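Local structure of SusD/RagB family nutrient-binding outer membrane lipoprotein (Bacteroides vulgatus, 4F7A) at residues 73-78 against 466-471; 66-71 against 79-84; 187-190 against 194-197; 23-28 against 183-188. The protein probably binds glycans, possibly mucin O-glycans, at the bacterial outer membrane for uptake, as other SusD-family lipoproteins do. All blocks are in the same frame, centred on the assembly; numbering follows the deposited sequence. Where two conformers were deposited one is given.

Interaction 1. Residues 73-78 against 466-471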
loop_
_atom_site.group_PDB
_atom_site.type_symbol
_atom_site.label_atom_id
_atom_site.label_comp_id
_atom_site.label_asym_id
_atom_site.label_seq_id
_atom_site.Cartn_x
_atom_site.Cartn_y
_atom_site.Cartn_z
ATOM N N THR A 73 7.258 -1.485 -17.155
ATOM C CA THR A 73 5.969 -1.916 -17.658
ATOM C C THR A 73 6.036 -3.273 -18.369
ATOM O O THR A 73 5.077 -4.052 -18.298
ATOM C CB THR A 73 5.301 -0.823 -18.548
ATOM O OG1 THR A 73 3.925 -1.172 -18.776
ATOM C CG2 THR A 73 6.039 -0.618 -19.892
ATOM N N VAL A 74 7.155 -3.553 -19.037
ATOM C CA VAL A 74 7.372 -4.854 -19.724
ATOM C C VAL A 74 8.288 -5.763 -18.912
ATOM O O VAL A 74 8.890 -6.712 -19.433
ATOM C CB VAL A 74 7.914 -4.692 -21.159
ATOM C CG1 VAL A 74 6.872 -4.091 -22.081
ATOM C CG2 VAL A 74 9.271 -3.856 -21.194
ATOM N N TYR A 75 8.354 -5.509 -17.610
ATOM C CA TYR A 75 9.143 -6.328 -16.694
ATOM C C TYR A 75 10.649 -6.329 -17.004
ATOM O O TYR A 75 11.347 -7.258 -16.596
ATOM C CB TYR A 75 8.640 -7.781 -16.607
ATOM C CG TYR A 75 7.296 -8.025 -15.940
ATOM C CD1 TYR A 75 6.709 -7.098 -15.067
ATOM C CD2 TYR A 75 6.633 -9.214 -16.151
ATOM C CE1 TYR A 75 5.499 -7.368 -14.441
ATOM C CE2 TYR A 75 5.417 -9.487 -15.535
ATOM C CZ TYR A 75 4.860 -8.570 -14.690
ATOM O OH TYR A 75 3.665 -8.880 -14.099
ATOM N N ALA A 76 11.137 -5.317 -17.726
ATOM C CA ALA A 76 12.585 -5.096 -17.872
ATOM C C ALA A 76 12.938 -4.099 -16.770
ATOM O O ALA A 76 12.975 -2.896 -16.975
ATOM C CB ALA A 76 12.922 -4.553 -19.261
ATOM N N LEU A 77 13.121 -4.613 -15.564
ATOM C CA LEU A 77 13.103 -3.749 -14.403
ATOM C C LEU A 77 14.315 -2.816 -14.410
ATOM O O LEU A 77 15.436 -3.249 -14.617
ATOM C CB LEU A 77 13.065 -4.565 -13.113
ATOM C CG LEU A 77 11.847 -5.471 -12.901
ATOM C CD1 LEU A 77 11.895 -6.108 -11.548
ATOM C CD2 LEU A 77 10.524 -4.687 -13.023
ATOM N N GLU A 78 14.048 -1.530 -14.195
ATOM C CA GLU A 78 15.057 -0.495 -14.152
ATOM C C GLU A 78 15.647 -0.400 -12.728
ATOM O O GLU A 78 14.958 -0.024 -11.771
ATOM C CB GLU A 78 14.437 0.829 -14.587
ATOM C CG GLU A 78 15.411 1.976 -14.773
ATOM C CD GLU A 78 16.387 1.771 -15.919
ATOM O OE1 GLU A 78 16.149 0.919 -16.813
ATOM O OE2 GLU A 78 17.410 2.477 -15.911
ATOM N N ILE A 466 2.095 -15.849 -13.473
ATOM C CA ILE A 466 2.272 -15.697 -12.027
ATOM C C ILE A 466 2.318 -14.191 -11.688
ATOM O O ILE A 466 1.784 -13.755 -10.670
ATOM C CB ILE A 466 3.507 -16.436 -11.523
ATOM C CG1 ILE A 466 3.285 -17.959 -11.658
ATOM C CG2 ILE A 466 3.825 -16.085 -10.076
ATOM C CD1 ILE A 466 4.586 -18.766 -11.621
HETATM N N MSE A 467 2.950 -13.432 -12.573
HETATM C CA MSE A 467 3.157 -11.995 -12.463
HETATM C C MSE A 467 4.299 -11.673 -11.489
HETATM O O MSE A 467 4.783 -12.560 -10.739
HETATM C CB MSE A 467 1.869 -11.241 -12.092
HETATM C CG MSE A 467 0.640 -11.670 -12.885
HETATM SE SE MSE A 467 -0.919 -10.581 -12.507
HETATM C CE MSE A 467 -0.291 -8.973 -13.407
ATOM N N ILE A 468 4.722 -10.412 -11.528
ATOM C CA ILE A 468 5.828 -9.948 -10.700
ATOM C C ILE A 468 5.513 -10.180 -9.207
ATOM O O ILE A 468 4.373 -9.960 -8.741
ATOM C CB ILE A 468 6.186 -8.464 -11.034
ATOM C CG1 ILE A 468 7.413 -8.020 -10.246
ATOM C CG2 ILE A 468 4.995 -7.488 -10.789
ATOM C CD1 ILE A 468 7.959 -6.619 -10.698
ATOM N N ARG A 469 6.516 -10.677 -8.483
ATOM C CA ARG A 469 6.351 -11.103 -7.096
ATOM C C ARG A 469 6.974 -10.148 -6.074
ATOM O O ARG A 469 6.647 -10.208 -4.891
ATOM C CB ARG A 469 7.000 -12.476 -6.900
ATOM C CG ARG A 469 6.425 -13.625 -7.721
ATOM C CD ARG A 469 5.006 -14.004 -7.265
ATOM N NE ARG A 469 3.975 -13.238 -7.958
ATOM C CZ ARG A 469 2.751 -12.992 -7.483
ATOM N NH1 ARG A 469 2.427 -13.357 -6.242
ATOM N NH2 ARG A 469 1.858 -12.330 -8.235
ATOM N N ARG A 470 7.922 -9.331 -6.528
ATOM C CA ARG A 470 8.729 -8.490 -5.659
ATOM C C ARG A 470 9.604 -7.609 -6.524
ATOM O O ARG A 470 9.704 -7.801 -7.736
ATOM C CB ARG A 470 9.636 -9.335 -4.748
ATOM C CG ARG A 470 10.721 -10.131 -5.500
ATOM C CD ARG A 470 11.537 -11.002 -4.599
ATOM N NE ARG A 470 12.494 -10.262 -3.790
ATOM C CZ ARG A 470 13.737 -9.938 -4.157
ATOM N NH1 ARG A 470 14.228 -10.280 -5.350
ATOM N NH2 ARG A 470 14.517 -9.286 -3.293
ATOM N N LEU A 471 10.272 -6.663 -5.884
ATOM C CA LEU A 471 11.355 -5.927 -6.529
ATOM C C LEU A 471 12.694 -6.492 -6.090
ATOM O O LEU A 471 12.857 -6.922 -4.936
ATOM C CB LEU A 471 11.290 -4.431 -6.188
ATOM C CG LEU A 471 10.007 -3.701 -6.615
ATOM C CD1 LEU A 471 10.176 -2.185 -6.353
ATOM C CD2 LEU A 471 9.605 -4.002 -8.080
#

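Interaction 2. Residues 66-71 against 79-84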
loop_
_atom_site.group_PDB
_atom_site.type_symbol
_atom_site.label_atom_id
_atom_site.label_comp_id
_atom_site.label_asym_id
_atom_site.label_seq_id
_atom_site.Cartn_x
_atom_site.Cartn_y
_atom_site.Cartn_z
ATOM N N SER A 66 6.287 6.945 -23.740
ATOM C CA SER A 66 6.832 5.742 -24.423
ATOM C C SER A 66 8.319 5.498 -24.145
ATOM O O SER A 66 8.792 4.351 -24.190
ATOM C CB SER A 66 6.560 5.784 -25.929
ATOM O OG SER A 66 5.199 5.448 -26.161
ATOM N N LYS A 67 9.056 6.553 -23.800
ATOM C CA LYS A 67 10.460 6.377 -23.373
ATOM C C LYS A 67 10.618 5.421 -22.166
ATOM O O LYS A 67 11.662 4.798 -22.011
ATOM C CB LYS A 67 11.148 7.726 -23.127
ATOM C CG LYS A 67 10.647 8.538 -21.982
ATOM C CD LYS A 67 11.584 9.725 -21.659
ATOM C CE LYS A 67 10.929 10.601 -20.593
ATOM N NZ LYS A 67 11.742 11.778 -20.161
ATOM N N PHE A 68 9.564 5.286 -21.350
ATOM C CA PHE A 68 9.555 4.350 -20.222
ATOM C C PHE A 68 9.020 2.959 -20.546
ATOM O O PHE A 68 9.095 2.066 -19.691
ATOM C CB PHE A 68 8.714 4.924 -19.066
ATOM C CG PHE A 68 9.268 6.215 -18.473
ATOM C CD1 PHE A 68 10.613 6.581 -18.618
ATOM C CD2 PHE A 68 8.440 7.052 -17.738
ATOM C CE1 PHE A 68 11.100 7.760 -18.045
ATOM C CE2 PHE A 68 8.929 8.223 -17.160
ATOM C CZ PHE A 68 10.251 8.576 -17.304
ATOM N N SER A 69 8.502 2.765 -21.759
ATOM C CA SER A 69 7.711 1.570 -22.068
ATOM C C SER A 69 8.570 0.368 -22.455
ATOM O O SER A 69 8.043 -0.673 -22.875
ATOM C CB SER A 69 6.685 1.876 -23.158
ATOM O OG SER A 69 5.666 2.710 -22.661
ATOM N N ASP A 70 9.887 0.521 -22.346
ATOM C CA ASP A 70 10.813 -0.595 -22.529
ATOM C C ASP A 70 11.456 -0.974 -21.182
ATOM O O ASP A 70 12.403 -1.758 -21.117
ATOM C CB ASP A 70 11.880 -0.287 -23.597
ATOM C CG ASP A 70 12.717 0.954 -23.291
ATOM O OD1 ASP A 70 12.480 1.649 -22.284
ATOM O OD2 ASP A 70 13.622 1.231 -24.085
ATOM N N LYS A 71 10.888 -0.449 -20.111
ATOM C CA LYS A 71 11.402 -0.710 -18.769
ATOM C C LYS A 71 10.397 -1.480 -17.891
ATOM O O LYS A 71 10.004 -2.604 -18.254
ATOM C CB LYS A 71 11.897 0.609 -18.155
ATOM C CG LYS A 71 13.014 1.279 -19.003
ATOM C CD LYS A 71 13.423 2.652 -18.462
ATOM C CE LYS A 71 14.555 3.244 -19.279
ATOM N NZ LYS A 71 14.175 3.496 -20.685
ATOM N N ALA A 79 16.932 -0.722 -12.631
ATOM C CA ALA A 79 17.656 -0.884 -11.359
ATOM C C ALA A 79 17.569 0.359 -10.478
ATOM O O ALA A 79 17.397 0.248 -9.266
ATOM C CB ALA A 79 19.143 -1.271 -11.631
ATOM N N GLY A 80 17.678 1.528 -11.087
ATOM C CA GLY A 80 17.582 2.804 -10.352
ATOM C C GLY A 80 16.194 3.035 -9.776
ATOM O O GLY A 80 16.044 3.557 -8.652
ATOM N N TRP A 81 15.172 2.598 -10.503
ATOM C CA TRP A 81 13.787 2.787 -10.049
ATOM C C TRP A 81 13.415 1.794 -8.964
ATOM O O TRP A 81 12.834 2.168 -7.946
ATOM C CB TRP A 81 12.797 2.609 -11.186
ATOM C CG TRP A 81 12.968 3.524 -12.350
ATOM C CD1 TRP A 81 13.862 4.538 -12.495
ATOM C CD2 TRP A 81 12.157 3.529 -13.520
ATOM N NE1 TRP A 81 13.685 5.152 -13.717
ATOM C CE2 TRP A 81 12.637 4.544 -14.362
ATOM C CE3 TRP A 81 11.099 2.727 -13.963
ATOM C CZ2 TRP A 81 12.068 4.810 -15.605
ATOM C CZ3 TRP A 81 10.541 2.992 -15.198
ATOM C CH2 TRP A 81 11.034 4.015 -16.010
ATOM N N THR A 82 13.720 0.514 -9.180
ATOM C CA THR A 82 13.320 -0.485 -8.215
ATOM C C THR A 82 14.043 -0.385 -6.870
ATOM O O THR A 82 13.526 -0.867 -5.863
ATOM C CB THR A 82 13.463 -1.916 -8.767
ATOM O OG1 THR A 82 14.835 -2.194 -9.003
ATOM C CG2 THR A 82 12.607 -2.118 -10.059
ATOM N N ALA A 83 15.222 0.237 -6.842
ATOM C CA ALA A 83 15.979 0.390 -5.606
ATOM C C ALA A 83 15.487 1.550 -4.732
ATOM O O ALA A 83 15.908 1.687 -3.577
ATOM C CB ALA A 83 17.463 0.624 -5.933
ATOM N N SER A 84 14.645 2.419 -5.290
ATOM C CA SER A 84 14.348 3.687 -4.646
ATOM C C SER A 84 13.661 3.601 -3.289
ATOM O O SER A 84 14.025 4.338 -2.373
ATOM C CB SER A 84 13.558 4.592 -5.590
ATOM O OG SER A 84 14.435 5.117 -6.568
#

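Interaction 3. Residues 187-190 against 194-197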
loop_
_atom_site.group_PDB
_atom_site.type_symbol
_atom_site.label_atom_id
_atom_site.label_comp_id
_atom_site.label_asym_id
_atom_site.label_seq_id
_atom_site.Cartn_x
_atom_site.Cartn_y
_atom_site.Cartn_z
HETATM N N MSE A 187 0.704 14.411 12.392
HETATM C CA MSE A 187 0.558 14.586 10.941
HETATM C C MSE A 187 -0.123 13.406 10.266
HETATM O O MSE A 187 -0.072 13.318 9.051
HETATM C CB MSE A 187 1.932 14.774 10.275
HETATM C CG MSE A 187 2.583 16.071 10.600
HETATM SE SE MSE A 187 4.320 16.134 9.719
HETATM C CE MSE A 187 3.846 15.741 7.882
ATOM N N CYS A 188 -0.760 12.516 11.020
ATOM C CA CYS A 188 -1.356 11.310 10.419
ATOM C C CYS A 188 -2.821 11.106 10.803
ATOM O O CYS A 188 -3.356 10.018 10.602
ATOM C CB CYS A 188 -0.537 10.065 10.754
ATOM S SG CYS A 188 -0.434 9.754 12.520
ATOM N N ASN A 189 -3.469 12.161 11.299
ATOM C CA ASN A 189 -4.889 12.128 11.715
ATOM C C ASN A 189 -5.088 11.243 12.959
ATOM O O ASN A 189 -6.075 10.502 13.061
ATOM C CB ASN A 189 -5.819 11.739 10.561
ATOM C CG ASN A 189 -7.307 12.014 10.856
ATOM O OD1 ASN A 189 -7.646 12.942 11.596
ATOM N ND2 ASN A 189 -8.189 11.216 10.263
ATOM N N CYS A 190 -4.131 11.350 13.901
ATOM C CA CYS A 190 -4.229 10.738 15.232
ATOM C C CYS A 190 -4.072 11.833 16.292
ATOM O O CYS A 190 -2.963 12.162 16.718
ATOM C CB CYS A 190 -3.193 9.634 15.427
ATOM S SG CYS A 190 -3.500 8.195 14.415
ATOM N N SER A 194 -5.408 7.525 22.376
ATOM C CA SER A 194 -6.318 6.456 21.970
ATOM C C SER A 194 -6.353 6.237 20.468
ATOM O O SER A 194 -6.413 5.087 20.013
ATOM C CB SER A 194 -7.740 6.697 22.474
ATOM O OG SER A 194 -7.812 6.624 23.874
ATOM N N ARG A 195 -6.297 7.309 19.679
ATOM C CA ARG A 195 -6.308 7.161 18.229
ATOM C C ARG A 195 -5.047 6.517 17.671
ATOM O O ARG A 195 -5.104 5.782 16.693
ATOM C CB ARG A 195 -6.593 8.503 17.551
ATOM C CG ARG A 195 -8.028 9.008 17.752
ATOM C CD ARG A 195 -8.978 8.532 16.671
ATOM N NE ARG A 195 -8.732 9.221 15.407
ATOM C CZ ARG A 195 -9.213 10.419 15.083
ATOM N NH1 ARG A 195 -10.018 11.085 15.902
ATOM N NH2 ARG A 195 -8.898 10.948 13.919
ATOM N N TRP A 196 -3.909 6.764 18.306
ATOM C CA TRP A 196 -2.682 6.045 17.966
ATOM C C TRP A 196 -2.806 4.547 18.226
ATOM O O TRP A 196 -2.364 3.742 17.423
ATOM C CB TRP A 196 -1.476 6.627 18.732
ATOM C CG TRP A 196 -0.923 7.867 18.104
ATOM C CD1 TRP A 196 -1.194 9.155 18.468
ATOM C CD2 TRP A 196 -0.012 7.946 16.998
ATOM N NE1 TRP A 196 -0.505 10.032 17.658
ATOM C CE2 TRP A 196 0.232 9.312 16.751
ATOM C CE3 TRP A 196 0.618 6.993 16.188
ATOM C CZ2 TRP A 196 1.094 9.747 15.750
ATOM C CZ3 TRP A 196 1.466 7.426 15.174
ATOM C CH2 TRP A 196 1.682 8.801 14.958
ATOM N N ILE A 197 -3.429 4.176 19.336
ATOM C CA ILE A 197 -3.633 2.760 19.632
ATOM C C ILE A 197 -4.578 2.119 18.615
ATOM O O ILE A 197 -4.334 1.002 18.125
ATOM C CB ILE A 197 -4.160 2.525 21.069
ATOM C CG1 ILE A 197 -3.164 3.070 22.108
ATOM C CG2 ILE A 197 -4.422 0.996 21.286
ATOM C CD1 ILE A 197 -3.643 2.960 23.608
HETATM O O HOH W 1 -7.261 8.047 13.253
HETATM O O HOH W 2 -0.338 12.798 17.099
#

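Interaction 4. Residues 23-28 against 183-188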
loop_
_atom_site.group_PDB
_atom_site.type_symbol
_atom_site.label_atom_id
_atom_site.label_comp_id
_atom_site.label_asym_id
_atom_site.label_seq_id
_atom_site.Cartn_x
_atom_site.Cartn_y
_atom_site.Cartn_z
ATOM N N THR A 23 10.717 17.331 15.642
ATOM C CA THR A 23 11.258 17.351 14.279
ATOM C C THR A 23 11.420 15.949 13.687
ATOM O O THR A 23 11.160 15.736 12.494
ATOM C CB THR A 23 12.630 18.080 14.206
ATOM O OG1 THR A 23 12.465 19.461 14.574
ATOM C CG2 THR A 23 13.219 17.984 12.792
ATOM N N ASN A 24 11.848 14.988 14.509
ATOM C CA ASN A 24 11.961 13.605 14.044
ATOM C C ASN A 24 10.621 13.079 13.515
ATOM O O ASN A 24 10.570 12.393 12.499
ATOM C CB ASN A 24 12.455 12.650 15.167
ATOM C CG ASN A 24 13.903 12.901 15.579
ATOM O OD1 ASN A 24 14.722 13.364 14.789
ATOM N ND2 ASN A 24 14.216 12.602 16.831
ATOM N N PHE A 25 9.543 13.401 14.210
ATOM C CA PHE A 25 8.220 12.973 13.810
ATOM C C PHE A 25 7.797 13.550 12.468
ATOM O O PHE A 25 7.089 12.893 11.716
ATOM C CB PHE A 25 7.197 13.322 14.876
ATOM C CG PHE A 25 7.223 12.368 16.034
ATOM C CD1 PHE A 25 6.565 11.153 15.946
ATOM C CD2 PHE A 25 7.938 12.663 17.160
ATOM C CE1 PHE A 25 6.611 10.248 17.005
ATOM C CE2 PHE A 25 8.011 11.771 18.214
ATOM C CZ PHE A 25 7.319 10.565 18.135
ATOM N N GLU A 26 8.247 14.761 12.186
ATOM C CA GLU A 26 7.945 15.419 10.934
ATOM C C GLU A 26 8.625 14.695 9.766
ATOM O O GLU A 26 8.010 14.437 8.730
ATOM C CB GLU A 26 8.398 16.870 10.990
ATOM C CG GLU A 26 8.190 17.580 9.681
ATOM C CD GLU A 26 8.652 19.048 9.683
ATOM O OE1 GLU A 26 9.060 19.567 10.742
ATOM O OE2 GLU A 26 8.605 19.658 8.596
ATOM N N THR A 27 9.912 14.392 9.917
ATOM C CA THR A 27 10.647 13.658 8.884
ATOM C C THR A 27 10.058 12.259 8.636
ATOM O O THR A 27 9.893 11.827 7.489
ATOM C CB THR A 27 12.114 13.557 9.262
ATOM O OG1 THR A 27 12.642 14.876 9.352
ATOM C CG2 THR A 27 12.931 12.733 8.238
ATOM N N ILE A 28 9.730 11.553 9.714
ATOM C CA ILE A 28 9.198 10.194 9.574
ATOM C C ILE A 28 7.857 10.218 8.834
ATOM O O ILE A 28 7.649 9.446 7.904
ATOM C CB ILE A 28 9.017 9.498 10.943
ATOM C CG1 ILE A 28 10.375 9.289 11.627
ATOM C CG2 ILE A 28 8.320 8.125 10.764
ATOM C CD1 ILE A 28 10.281 9.069 13.162
ATOM N N LYS A 183 -0.691 16.017 20.360
ATOM C CA LYS A 183 -1.086 17.099 19.461
ATOM C C LYS A 183 0.078 17.589 18.603
ATOM O O LYS A 183 -0.088 17.750 17.397
ATOM C CB LYS A 183 -1.699 18.259 20.273
ATOM C CG LYS A 183 -2.378 19.331 19.461
ATOM C CD LYS A 183 -2.950 20.411 20.388
ATOM C CE LYS A 183 -4.317 20.031 20.901
ATOM N NZ LYS A 183 -4.846 21.061 21.851
ATOM N N SER A 184 1.253 17.803 19.206
ATOM C CA SER A 184 2.393 18.399 18.497
ATOM C C SER A 184 3.013 17.522 17.404
ATOM O O SER A 184 3.777 18.015 16.575
ATOM C CB SER A 184 3.493 18.812 19.478
ATOM O OG SER A 184 4.080 17.704 20.156
ATOM N N ILE A 185 2.694 16.229 17.417
ATOM C CA ILE A 185 3.264 15.278 16.461
ATOM C C ILE A 185 2.222 14.718 15.500
ATOM O O ILE A 185 2.542 13.853 14.683
ATOM C CB ILE A 185 4.001 14.090 17.176
ATOM C CG1 ILE A 185 3.052 13.299 18.068
ATOM C CG2 ILE A 185 5.142 14.603 17.997
ATOM C CD1 ILE A 185 3.655 11.953 18.588
ATOM N N ASN A 186 0.999 15.235 15.546
ATOM C CA ASN A 186 -0.061 14.700 14.692
ATOM C C ASN A 186 0.039 15.179 13.238
ATOM O O ASN A 186 -0.499 16.222 12.886
ATOM C CB ASN A 186 -1.433 15.085 15.237
ATOM C CG ASN A 186 -2.566 14.431 14.460
ATOM O OD1 ASN A 186 -2.322 13.509 13.670
ATOM N ND2 ASN A 186 -3.799 14.899 14.676
HETATM N N MSE A 187 0.704 14.411 12.392
HETATM C CA MSE A 187 0.558 14.586 10.941
HETATM C C MSE A 187 -0.123 13.406 10.266
HETATM O O MSE A 187 -0.072 13.318 9.051
HETATM C CB MSE A 187 1.932 14.774 10.275
HETATM C CG MSE A 187 2.583 16.071 10.600
HETATM SE SE MSE A 187 4.320 16.134 9.719
HETATM C CE MSE A 187 3.846 15.741 7.882
ATOM N N CYS A 188 -0.760 12.516 11.020
ATOM C CA CYS A 188 -1.356 11.310 10.419
ATOM C C CYS A 188 -2.821 11.106 10.803
ATOM O O CYS A 188 -3.356 10.018 10.602
ATOM C CB CYS A 188 -0.537 10.065 10.754
ATOM S SG CYS A 188 -0.434 9.754 12.520
#

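Interaction 1. Residues 73-78 against 466-471
Tyr75 sends its hydroxyl into the backbone at Met467 and Ile468, where OH accepts a fairly straight hydrogen bond from Ile468 N (3.2 Å, N-H...O angle 156°). The ring reaches this place because CG stands beside the backbone N, opposite the carbonyl carbon (chi1 -69°), on a residue whose backbone is itself in the left-handed region. Along the way the ring carbon CE1 of Tyr75 rests 3.6 Å from Ile468 CB, with the CG2 methyl of Ile468 close by, so the isoleucine lies obliquely against the aromatic side chain. Met467, a selenomethionine, flanks the hydroxyl: its CB is 3.6 Å from Tyr75 OH, and a bend at chi3 turns the methyl CE back to 4.0 Å from the same oxygen. The two loops come from distant parts of this largely helical SusD fold, and Phe57 of helix 54-57 and Trp439 of helix 435-445 both pack on Ile468. Ile468 holds CG1 trans to its backbone N (chi1 -176°), and the extended branch points CD1 at Leu77, the two side chains meeting tip to tip with Leu77 CD2 4.0 Å from Ile468 CD1. Next along the loop, Arg469 NE gives a hydrogen bond to Met467 O (3.0 Å) from above the carbonyl plane, while Arg469 NH1 pairs with Asp505.

Interaction 2. Residues 66-71 against 79-84
The six-membered ring of Trp81 drives its edge into one face of Phe68, a T-shaped pair with centroids 5.1 Å apart and planes at 83°. Trp81 CH2 stands over the phenylalanine face near its CG-CD1 side, 3.7 Å from Phe68 CD1, while the neighbouring Trp81 CZ2 lies 3.9 Å from Phe68 CE1. The same outer rim of the indole is met obliquely by the aliphatic part of Lys71: its CD is 3.7 Å from Trp81 CH2, and its CB is 4.0 Å from Trp81 CZ3, the lysine chain running roughly at a right angle to the tryptophan. Phe68 and Lys71 are brought side by side by a type I beta turn that they begin and end, closed by Lys71 N bonding to Phe68 O; Trp81 comes from the short helix 79-82, which has Glu78 at its N-cap position. The lysine is extended as far as CE, and its last torsion (chi4 63°) then swings the ammonium away from the indole. There Lys71 NZ donates to Lys67 O at 3.1 Å, nearly in line with that carbonyl, and forms a salt bridge with Asp70 OD1 at 3.0 Å on the syn side of the carboxylate. Two grips therefore fix the end of a chain whose middle packs on the ring. On the helix side, Trp81 O accepts from Asn53 ND2 and Thr82 O from Tyr132 OH.

Interaction 3. Residues 187-190 against 194-197
Cys190 and Cys188 both lie on the same side of the Trp196 indole. The CH-pi contact is nearly vertical: Cys190 CB sits 3.6 Å from the centroid of the Trp196 five-membered ring, 11° off the normal, and Cys190 SG follows over that face at 4.4 Å from the same centroid. The second sulfur-aromatic contact is oblique, with Cys188 SG 3.9 Å from the centroid of the Trp196 six-membered ring; a chi1 of 61° sets that sulfur between its own backbone N and carbonyl carbon, where it meets CH2 and CZ2 of the benzene half at a slant. Polar links run mostly through water. Water 2, in the plane of the indole, accepts from Trp196 NE1 (2.8 Å) and donates to Cys190 O (2.7 Å). Water 1 likewise accepts from Arg195 NE and donates to Asn189 O, to which Arg195 NH2 adds a weak direct bond (3.0 Å). Bends at chi2 and chi3 curl the arginine back so that NH2 reaches Asn189 O. The Asn189 amide nitrogen is held by Asn240 O and Asp238 O. A leucine at Trp196 is likely to leave water 2 without its N-H donor and both cysteine sulfurs without their aromatic partner. Leu169 of helix 151-174 packs on Trp196, and Ile241 of strand 241-243 on both cysteines, where a loop folds back on the first turn of helix 193-210, the helix it leads into, within a TPR-like helical fold.

Interaction 4. Residues 23-28 against 183-188
Phe25 and Ile185, whose side chains pack together, also share one amide: Gln29 NE2 donates to both their carbonyl oxygens, while Gln29 OE1 accepts from Met187 N. The glutamine thus ties helix 15-30 to the loop ahead of helix 193-210. Ile185 lies over one face of the phenylalanine, its CG2 methyl 3.9 Å from the Phe25 ring centroid in a CH-pi contact and 3.5 Å from Phe25 CD2. Ile185 takes a chi1 of 60°, which places CG1 in the crowded position between backbone N and carbonyl carbon; CD1 is thereby carried over the same ring, toward its rim, 3.8 Å from Phe25 CE1. In this mainly helical SusD fold the pair is wedged against helix 111-132: Phe113 makes an edge-to-face pair with Phe25, and Ala116 touches Ile185. An alanine in place of Phe25 would probably open a gap beneath Ile185 and leave Phe113 without its aromatic mate. The selenomethionine Met187 crosses Glu26 obliquely, with SE 3.9 Å from Glu26 CA and 4.1 Å from Glu26 CG. The glutamate reaches past it, extended, to a salt bridge with Lys30. The loop contains an Asx turn, Asn186 OD1 accepting from Cys188 N at 3.2 Å (N-H...O angle 142°) and from Cys190 N as well.

How the interactions relate
The four contacts form two pairs on the chain. Interactions 1 and 2 lie about 10 Å apart between centres and touch: Ala76 N is 3.0 Å from Lys71 O, a probable hydrogen bond, and Leu471 CD1 packs on Thr82 O. Interactions 3 and 4, about 11 Å apart between centres, share Met187 and Cys188, so the loop between helices 151-174 and 193-210 meets helix 15-30 in interaction 4 and the start of helix 193-210 in interaction 3. Centres of one pair lie about 32 to 35 Å from those of the other. Interaction 2 is nested within the loop closed by interaction 4, whereas interactions 1 and 4 cross along the chain. Interactions 1 and 4 thus join parts of the chain 388 and 155 residues apart; 2 and 3 fasten neighbouring ones.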